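Lectin (Lotus tetragonolobus, PDB 2EIG) probably binds L-fucose-containing carbohydrates, as a metal-containing seed lectin of the legume family that assembles from four chains. Local coordinates at residues L86-G99 with L196-W209. Numbering follows the deposited sequence.
Sequences LAPWGTEIPPNSQG and LPEKVSVGFSATTW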
ATOM      1  N   LEU A  86      -5.393  10.243 -16.232  1.00 12.57           N
ATOM      2  CA  LEU A  86      -4.640   9.518 -17.225  1.00 14.34           C
ATOM      3  C   LEU A  86      -5.589   8.615 -17.980  1.00 13.85           C
ATOM      4  O   LEU A  86      -6.453   7.900 -17.372  1.00 14.24           O
ATOM      5  CB  LEU A  86      -3.596   8.614 -16.563  1.00 13.71           C
ATOM      6  CG  LEU A  86      -2.333   9.291 -16.027  1.00 15.95           C
ATOM      7  CD1 LEU A  86      -2.696  10.259 -14.920  1.00 16.01           C
ATOM      8  CD2 LEU A  86      -1.412   8.202 -15.457  1.00 16.04           C
ATOM      9  N   ALA A  87      -5.430   8.627 -19.288  1.00 13.59           N
ATOM     10  CA  ALA A  87      -6.231   7.790 -20.189  1.00 13.85           C
ATOM     11  C   ALA A  87      -5.369   7.392 -21.405  1.00 14.90           C
ATOM     12  O   ALA A  87      -4.432   8.126 -21.752  1.00 14.55           O
ATOM     13  CB  ALA A  87      -7.453   8.502 -20.614  1.00 12.88           C
ATOM     14  N   PRO A  88      -5.708   6.258 -22.057  1.00 16.04           N
ATOM     15  CA  PRO A  88      -5.002   5.820 -23.219  1.00 17.24           C
ATOM     16  C   PRO A  88      -4.828   6.967 -24.166  1.00 17.35           C
ATOM     17  O   PRO A  88      -5.776   7.692 -24.490  1.00 18.31           O
ATOM     18  CB  PRO A  88      -5.964   4.766 -23.827  1.00 17.41           C
ATOM     19  CG  PRO A  88      -6.498   4.118 -22.612  1.00 15.36           C
ATOM     20  CD  PRO A  88      -6.833   5.343 -21.764  1.00 15.60           C
ATOM     21  N   TRP A  89      -3.602   7.172 -24.595  1.00 17.83           N
ATOM     22  CA  TRP A  89      -3.390   8.190 -25.623  1.00 18.79           C
ATOM     23  C   TRP A  89      -4.275   7.894 -26.870  1.00 19.56           C
ATOM     24  O   TRP A  89      -4.428   6.746 -27.282  1.00 19.39           O
ATOM     25  CB  TRP A  89      -1.913   8.371 -25.951  1.00 17.90           C
ATOM     26  CG  TRP A  89      -1.738   9.469 -26.936  1.00 19.98           C
ATOM     27  CD1 TRP A  89      -1.604   9.339 -28.293  1.00 15.79           C
ATOM     28  CD2 TRP A  89      -1.745  10.881 -26.658  1.00 19.32           C
ATOM     29  NE1 TRP A  89      -1.494  10.583 -28.873  1.00 15.16           N
ATOM     30  CE2 TRP A  89      -1.572  11.548 -27.894  1.00 17.90           C
ATOM     31  CE3 TRP A  89      -1.894  11.651 -25.482  1.00 15.40           C
ATOM     32  CZ2 TRP A  89      -1.521  12.960 -27.982  1.00 17.22           C
ATOM     33  CZ3 TRP A  89      -1.822  13.033 -25.577  1.00 17.49           C
ATOM     34  CH2 TRP A  89      -1.611  13.671 -26.808  1.00 17.22           C
ATOM     35  N   GLY A  90      -4.878   8.937 -27.427  1.00 19.72           N
ATOM     36  CA  GLY A  90      -5.895   8.773 -28.440  1.00 21.53           C
ATOM     37  C   GLY A  90      -7.309   8.753 -27.851  1.00 22.60           C
ATOM     38  O   GLY A  90      -8.253   8.627 -28.621  1.00 23.45           O
ATOM     39  N   THR A  91      -7.431   8.825 -26.499  1.00 22.85           N
ATOM     40  CA  THR A  91      -8.667   9.182 -25.706  1.00 22.34           C
ATOM     41  C   THR A  91      -9.447  10.265 -26.505  1.00 24.22           C
ATOM     42  O   THR A  91      -8.846  11.225 -26.977  1.00 24.61           O
ATOM     43  CB  THR A  91      -8.318   9.667 -24.061  1.00 22.40           C
ATOM     44  OG1 THR A  91      -9.100  10.786 -23.564  1.00 21.94           O
ATOM     45  CG2 THR A  91      -6.879  10.098 -23.777  1.00 13.22           C
ATOM     46  N   GLU A  92     -10.748  10.074 -26.751  1.00 25.08           N
ATOM     47  CA  GLU A  92     -11.613  11.231 -27.069  1.00 24.95           C
ATOM     48  C   GLU A  92     -12.595  11.307 -25.924  1.00 23.97           C
ATOM     49  O   GLU A  92     -12.619  10.400 -25.087  1.00 24.94           O
ATOM     50  CB  GLU A  92     -12.366  11.083 -28.409  1.00 25.99           C
ATOM     51  CG  GLU A  92     -11.493  11.087 -29.681  1.00 28.18           C
ATOM     52  CD  GLU A  92     -10.665  12.335 -29.839  1.00 31.23           C
ATOM     53  OE1 GLU A  92      -9.740  12.300 -30.680  1.00 35.61           O
ATOM     54  OE2 GLU A  92     -10.916  13.346 -29.146  1.00 30.29           O
ATOM     55  N   ILE A  93     -13.369  12.385 -25.855  1.00 22.08           N
ATOM     56  CA  ILE A  93     -14.411  12.526 -24.870  1.00 21.84           C
ATOM     57  C   ILE A  93     -15.334  11.334 -25.084  1.00 20.83           C
ATOM     58  O   ILE A  93     -15.839  11.143 -26.181  1.00 18.48           O
ATOM     59  CB  ILE A  93     -15.162  13.852 -25.058  1.00 21.79           C
ATOM     60  CG1 ILE A  93     -14.242  15.031 -24.641  1.00 23.96           C
ATOM     61  CG2 ILE A  93     -16.564  13.845 -24.348  1.00 22.60           C
ATOM     62  CD1 ILE A  93     -14.844  16.399 -24.867  1.00 21.54           C
ATOM     63  N   PRO A  94     -15.518  10.499 -24.052  1.00 20.75           N
ATOM     64  CA  PRO A  94     -16.308   9.285 -24.345  1.00 21.30           C
ATOM     65  C   PRO A  94     -17.788   9.554 -24.590  1.00 22.03           C
ATOM     66  O   PRO A  94     -18.372  10.565 -24.067  1.00 21.80           O
ATOM     67  CB  PRO A  94     -16.078   8.386 -23.116  1.00 20.70           C
ATOM     68  CG  PRO A  94     -14.901   9.076 -22.350  1.00 20.19           C
ATOM     69  CD  PRO A  94     -15.053  10.525 -22.654  1.00 21.27           C
ATOM     70  N   PRO A  95     -18.421   8.654 -25.367  1.00 21.35           N
ATOM     71  CA  PRO A  95     -19.894   8.670 -25.467  1.00 21.67           C
ATOM     72  C   PRO A  95     -20.487   8.548 -24.073  1.00 20.48           C
ATOM     73  O   PRO A  95     -19.811   8.025 -23.196  1.00 20.14           O
ATOM     74  CB  PRO A  95     -20.202   7.386 -26.263  1.00 21.43           C
ATOM     75  CG  PRO A  95     -18.991   7.061 -26.957  1.00 23.06           C
ATOM     76  CD  PRO A  95     -17.817   7.593 -26.179  1.00 21.56           C
ATOM     77  N   ASN A  96     -21.716   9.026 -23.834  1.00 20.50           N
ATOM     78  CA  ASN A  96     -22.415   8.765 -22.536  1.00 20.01           C
ATOM     79  C   ASN A  96     -21.643   9.135 -21.247  1.00 19.96           C
ATOM     80  O   ASN A  96     -21.823   8.530 -20.163  1.00 19.62           O
ATOM     81  CB  ASN A  96     -22.901   7.310 -22.471  1.00 20.23           C
ATOM     82  CG  ASN A  96     -23.259   6.759 -23.830  1.00 21.38           C
ATOM     83  OD1 ASN A  96     -22.531   5.921 -24.384  1.00 25.89           O
ATOM     84  ND2 ASN A  96     -24.350   7.233 -24.397  1.00 16.22           N
ATOM     85  N   SER A  97     -20.791  10.160 -21.369  1.00 19.83           N
ATOM     86  CA  SER A  97     -19.967  10.639 -20.266  1.00 19.04           C
ATOM     87  C   SER A  97     -20.413  11.985 -19.642  1.00 18.83           C
ATOM     88  O   SER A  97     -19.688  12.579 -18.859  1.00 18.43           O
ATOM     89  CB  SER A  97     -18.512  10.701 -20.710  1.00 18.48           C
ATOM     90  OG  SER A  97     -18.333  11.592 -21.812  1.00 20.06           O
ATOM     91  N   GLN A  98     -21.609  12.461 -20.001  1.00 19.35           N
ATOM     92  CA  GLN A  98     -22.114  13.747 -19.477  1.00 19.35           C
ATOM     93  C   GLN A  98     -22.342  13.724 -17.989  1.00 18.60           C
ATOM     94  O   GLN A  98     -22.434  12.640 -17.369  1.00 17.95           O
ATOM     95  CB  GLN A  98     -23.363  14.218 -20.232  1.00 19.37           C
ATOM     96  CG  GLN A  98     -23.052  14.705 -21.655  1.00 22.64           C
ATOM     97  CD  GLN A  98     -24.252  15.375 -22.271  1.00 26.34           C
ATOM     98  OE1 GLN A  98     -24.211  16.579 -22.618  1.00 27.19           O
ATOM     99  NE2 GLN A  98     -25.358  14.632 -22.347  1.00 22.98           N
ATOM    100  N   GLY A  99     -22.443  14.921 -17.403  1.00 18.71           N
ATOM    101  CA  GLY A  99     -22.880  15.049 -16.007  1.00 17.41           C
ATOM    102  C   GLY A  99     -21.950  14.336 -15.033  1.00 17.57           C
ATOM    103  O   GLY A  99     -20.711  14.561 -15.006  1.00 16.53           O
ATOM    104  N   LEU A 196      -3.393   0.696 -17.758  1.00 16.27           N
ATOM    105  CA  LEU A 196      -3.268   1.687 -18.811  1.00 14.39           C
ATOM    106  C   LEU A 196      -2.222   1.234 -19.826  1.00 14.36           C
ATOM    107  O   LEU A 196      -1.330   0.457 -19.469  1.00 13.06           O
ATOM    108  CB  LEU A 196      -2.833   3.038 -18.211  1.00 14.32           C
ATOM    109  CG  LEU A 196      -3.924   3.859 -17.520  1.00 11.05           C
ATOM    110  CD1 LEU A 196      -3.329   4.988 -16.719  1.00 12.23           C
ATOM    111  CD2 LEU A 196      -4.942   4.364 -18.515  1.00 12.63           C
ATOM    112  N   PRO A 197      -2.299   1.747 -21.074  1.00 14.45           N
ATOM    113  CA  PRO A 197      -1.258   1.421 -22.042  1.00 14.57           C
ATOM    114  C   PRO A 197      -0.045   2.275 -21.815  1.00 14.82           C
ATOM    115  O   PRO A 197      -0.009   3.087 -20.879  1.00 14.88           O
ATOM    116  CB  PRO A 197      -1.920   1.749 -23.415  1.00 14.13           C
ATOM    117  CG  PRO A 197      -2.778   2.889 -23.103  1.00 15.27           C
ATOM    118  CD  PRO A 197      -3.327   2.610 -21.670  1.00 13.44           C
ATOM    119  N   GLU A 198       0.966   2.108 -22.658  1.00 15.26           N
ATOM    120  CA  GLU A 198       2.270   2.624 -22.315  1.00 15.98           C
ATOM    121  C   GLU A 198       2.409   4.142 -22.595  1.00 15.32           C
ATOM    122  O   GLU A 198       3.388   4.750 -22.214  1.00 14.89           O
ATOM    123  CB  GLU A 198       3.328   1.804 -23.047  1.00 15.71           C
ATOM    124  CG  GLU A 198       3.268   1.994 -24.553  1.00 21.15           C
ATOM    125  CD  GLU A 198       4.010   0.862 -25.260  1.00 23.59           C
ATOM    126  OE1 GLU A 198       5.173   1.100 -25.659  1.00 27.75           O
ATOM    127  OE2 GLU A 198       3.441  -0.248 -25.373  1.00 21.66           O
ATOM    128  N   LYS A 199       1.425   4.718 -23.285  1.00 15.07           N
ATOM    129  CA  LYS A 199       1.414   6.152 -23.579  1.00 16.20           C
ATOM    130  C   LYS A 199       0.039   6.600 -23.147  1.00 15.03           C
ATOM    131  O   LYS A 199      -0.928   5.922 -23.404  1.00 15.85           O
ATOM    132  CB  LYS A 199       1.610   6.478 -25.082  1.00 15.32           C
ATOM    133  CG  LYS A 199       3.015   6.182 -25.623  1.00 18.07           C
ATOM    134  CD  LYS A 199       3.057   6.497 -27.112  1.00 20.46           C
ATOM    135  CE  LYS A 199       4.263   5.800 -27.780  1.00 24.55           C
ATOM    136  NZ  LYS A 199       5.485   5.812 -26.893  1.00 25.65           N
ATOM    137  N   VAL A 200      -0.026   7.693 -22.406  1.00 14.70           N
ATOM    138  CA  VAL A 200      -1.306   8.208 -21.954  1.00 13.77           C
ATOM    139  C   VAL A 200      -1.385   9.713 -22.178  1.00 14.20           C
ATOM    140  O   VAL A 200      -0.384  10.374 -22.413  1.00 12.67           O
ATOM    141  CB  VAL A 200      -1.583   7.841 -20.455  1.00 13.66           C
ATOM    142  CG1 VAL A 200      -1.658   6.321 -20.262  1.00 13.81           C
ATOM    143  CG2 VAL A 200      -0.522   8.430 -19.521  1.00 11.85           C
ATOM    144  N   SER A 201      -2.599  10.247 -22.134  1.00 13.27           N
ATOM    145  CA  SER A 201      -2.739  11.657 -21.946  1.00 12.29           C
ATOM    146  C   SER A 201      -2.728  11.850 -20.460  1.00 13.23           C
ATOM    147  O   SER A 201      -3.059  10.935 -19.672  1.00 11.57           O
ATOM    148  CB  SER A 201      -4.037  12.158 -22.566  1.00 12.81           C
ATOM    149  OG  SER A 201      -5.149  11.479 -21.976  1.00 15.42           O
ATOM    150  N   VAL A 202      -2.236  13.026 -20.079  1.00 14.58           N
ATOM    151  CA  VAL A 202      -2.493  13.587 -18.747  1.00 14.19           C
ATOM    152  C   VAL A 202      -3.243  14.849 -19.013  1.00 14.37           C
ATOM    153  O   VAL A 202      -3.016  15.542 -20.052  1.00 14.90           O
ATOM    154  CB  VAL A 202      -1.195  13.841 -17.913  1.00 13.57           C
ATOM    155  CG1 VAL A 202      -0.522  12.512 -17.683  1.00 15.52           C
ATOM    156  CG2 VAL A 202      -0.210  14.832 -18.658  1.00 11.56           C
ATOM    157  N   GLY A 203      -4.141  15.150 -18.088  1.00 14.46           N
ATOM    158  CA  GLY A 203      -4.932  16.334 -18.178  1.00 14.89           C
ATOM    159  C   GLY A 203      -6.184  16.285 -17.341  1.00 14.62           C
ATOM    160  O   GLY A 203      -6.282  15.604 -16.320  1.00 14.56           O
ATOM    161  N   PHE A 204      -7.152  17.073 -17.772  1.00 15.47           N
ATOM    162  CA  PHE A 204      -8.326  17.321 -16.959  1.00 14.81           C
ATOM    163  C   PHE A 204      -9.563  17.078 -17.762  1.00 14.79           C
ATOM    164  O   PHE A 204      -9.579  17.284 -18.969  1.00 14.00           O
ATOM    165  CB  PHE A 204      -8.344  18.773 -16.465  1.00 13.87           C
ATOM    166  CG  PHE A 204      -7.126  19.155 -15.702  1.00 16.14           C
ATOM    167  CD1 PHE A 204      -6.052  19.786 -16.358  1.00 14.01           C
ATOM    168  CD2 PHE A 204      -7.035  18.898 -14.316  1.00 13.02           C
ATOM    169  CE1 PHE A 204      -4.917  20.145 -15.641  1.00 13.25           C
ATOM    170  CE2 PHE A 204      -5.875  19.268 -13.597  1.00 13.63           C
ATOM    171  CZ  PHE A 204      -4.822  19.899 -14.281  1.00 16.47           C
ATOM    172  N   SER A 205     -10.600  16.640 -17.062  1.00 13.84           N
ATOM    173  CA  SER A 205     -11.904  16.541 -17.615  1.00 13.88           C
ATOM    174  C   SER A 205     -12.865  17.153 -16.619  1.00 13.97           C
ATOM    175  O   SER A 205     -12.712  16.985 -15.403  1.00 13.57           O
ATOM    176  CB  SER A 205     -12.259  15.064 -17.854  1.00 13.67           C
ATOM    177  OG  SER A 205     -13.567  14.983 -18.316  1.00 15.35           O
ATOM    178  N   ALA A 206     -13.867  17.840 -17.139  1.00 14.51           N
ATOM    179  CA  ALA A 206     -14.862  18.492 -16.293  1.00 15.01           C
ATOM    180  C   ALA A 206     -16.200  18.517 -16.982  1.00 13.51           C
ATOM    181  O   ALA A 206     -16.264  18.595 -18.184  1.00 15.61           O
ATOM    182  CB  ALA A 206     -14.409  19.909 -15.952  1.00 14.42           C
ATOM    183  N   THR A 207     -17.288  18.420 -16.220  1.00 13.86           N
ATOM    184  CA  THR A 207     -18.609  18.451 -16.784  1.00 13.12           C
ATOM    185  C   THR A 207     -19.500  19.296 -15.885  1.00 14.30           C
ATOM    186  O   THR A 207     -19.220  19.503 -14.719  1.00 13.93           O
ATOM    187  CB  THR A 207     -19.298  17.044 -16.834  1.00 12.72           C
ATOM    188  OG1 THR A 207     -19.173  16.443 -15.534  1.00 12.64           O
ATOM    189  CG2 THR A 207     -18.684  16.169 -17.902  1.00 11.46           C
ATOM    190  N   THR A 208     -20.580  19.772 -16.479  1.00 15.82           N
ATOM    191  CA  THR A 208     -21.633  20.479 -15.767  1.00 17.25           C
ATOM    192  C   THR A 208     -22.907  19.905 -16.393  1.00 17.17           C
ATOM    193  O   THR A 208     -22.884  19.232 -17.413  1.00 16.03           O
ATOM    194  CB  THR A 208     -21.568  21.992 -15.991  1.00 16.53           C
ATOM    195  OG1 THR A 208     -21.656  22.252 -17.394  1.00 17.61           O
ATOM    196  CG2 THR A 208     -20.247  22.606 -15.424  1.00 16.56           C
ATOM    197  N   TRP A 209     -24.013  20.174 -15.749  1.00 19.05           N
ATOM    198  CA  TRP A 209     -25.243  19.520 -16.106  1.00 19.87           C
ATOM    199  C   TRP A 209     -26.271  20.635 -16.423  1.00 21.17           C
ATOM    200  O   TRP A 209     -25.910  21.716 -16.922  1.00 21.57           O
ATOM    201  CB  TRP A 209     -25.663  18.580 -14.960  1.00 20.04           C
ATOM    202  CG  TRP A 209     -26.757  17.647 -15.283  1.00 21.03           C
ATOM    203  CD1 TRP A 209     -27.960  17.545 -14.643  1.00 22.95           C
ATOM    204  CD2 TRP A 209     -26.783  16.688 -16.345  1.00 22.69           C
ATOM    205  NE1 TRP A 209     -28.732  16.601 -15.243  1.00 22.23           N
ATOM    206  CE2 TRP A 209     -28.038  16.047 -16.289  1.00 22.24           C
ATOM    207  CE3 TRP A 209     -25.856  16.290 -17.325  1.00 19.94           C
ATOM    208  CZ2 TRP A 209     -28.395  14.995 -17.164  1.00 22.01           C
ATOM    209  CZ3 TRP A 209     -26.232  15.291 -18.240  1.00 21.99           C
ATOM    210  CH2 TRP A 209     -27.486  14.646 -18.139  1.00 22.51           C
TER
HETATM  211  O   HOH W   1     -22.097  17.135 -18.979  1.00 17.54           O
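Leu86–Pro88, the end of strand 81-88, pairs antiparallel with the start of strand 199-208, the N-to-C directions of these short segments 143° apart: Ala87 and Ser201 form the hydrogen-bonded pair, with Ser201 N giving the shorter bond to Ala87 O (2.8 Å) and Ala87 N a weak return bond to Ser201 O. A third bond, from Trp89 N to Lys199 O (3.2 Å), has its donor 38° above the carbonyl plane, off the lone pairs, and closes the pairing where the chain enters the turn Pro88–Thr91. Leu86 and Val202 lie side by side on one sheet face, and Leu86 CB meets Leu196 CD1 (3.6 Å), the two leucines crossing at about a right angle. Pro88 sets CG against Pro197 CD (3.6 Å), the rings likewise crossed. With CG anti to the backbone N (chi1 -177°), the Trp89 indole turns its edge to Ser201, CE3 lying 3.6 Å from Ser201 CA; Pro48 of strand 39-50 also touches this side chain.

At the far end Thr207, its side chain about 8 Å from the bound calcium, donates from OG1 to Gly99 O (2.5 Å, a doubtfully short length), while one water accepts from Gly99 N and donates to Thr208 O. Trp209 brings CE3 to Gly99 CA (3.5 Å) and meets Gln98 CB at its ring edge; Arg38 makes a cation-pi contact with the same indole.

Strands 81-88 and 199-208 are thus joined as sheet neighbours in the legume-lectin sandwich, whereas the loop reaching Gly99 is tied to the latter's far end by hydroxyl, water and indole packing, which together engage both backbone polar atoms of Gly99.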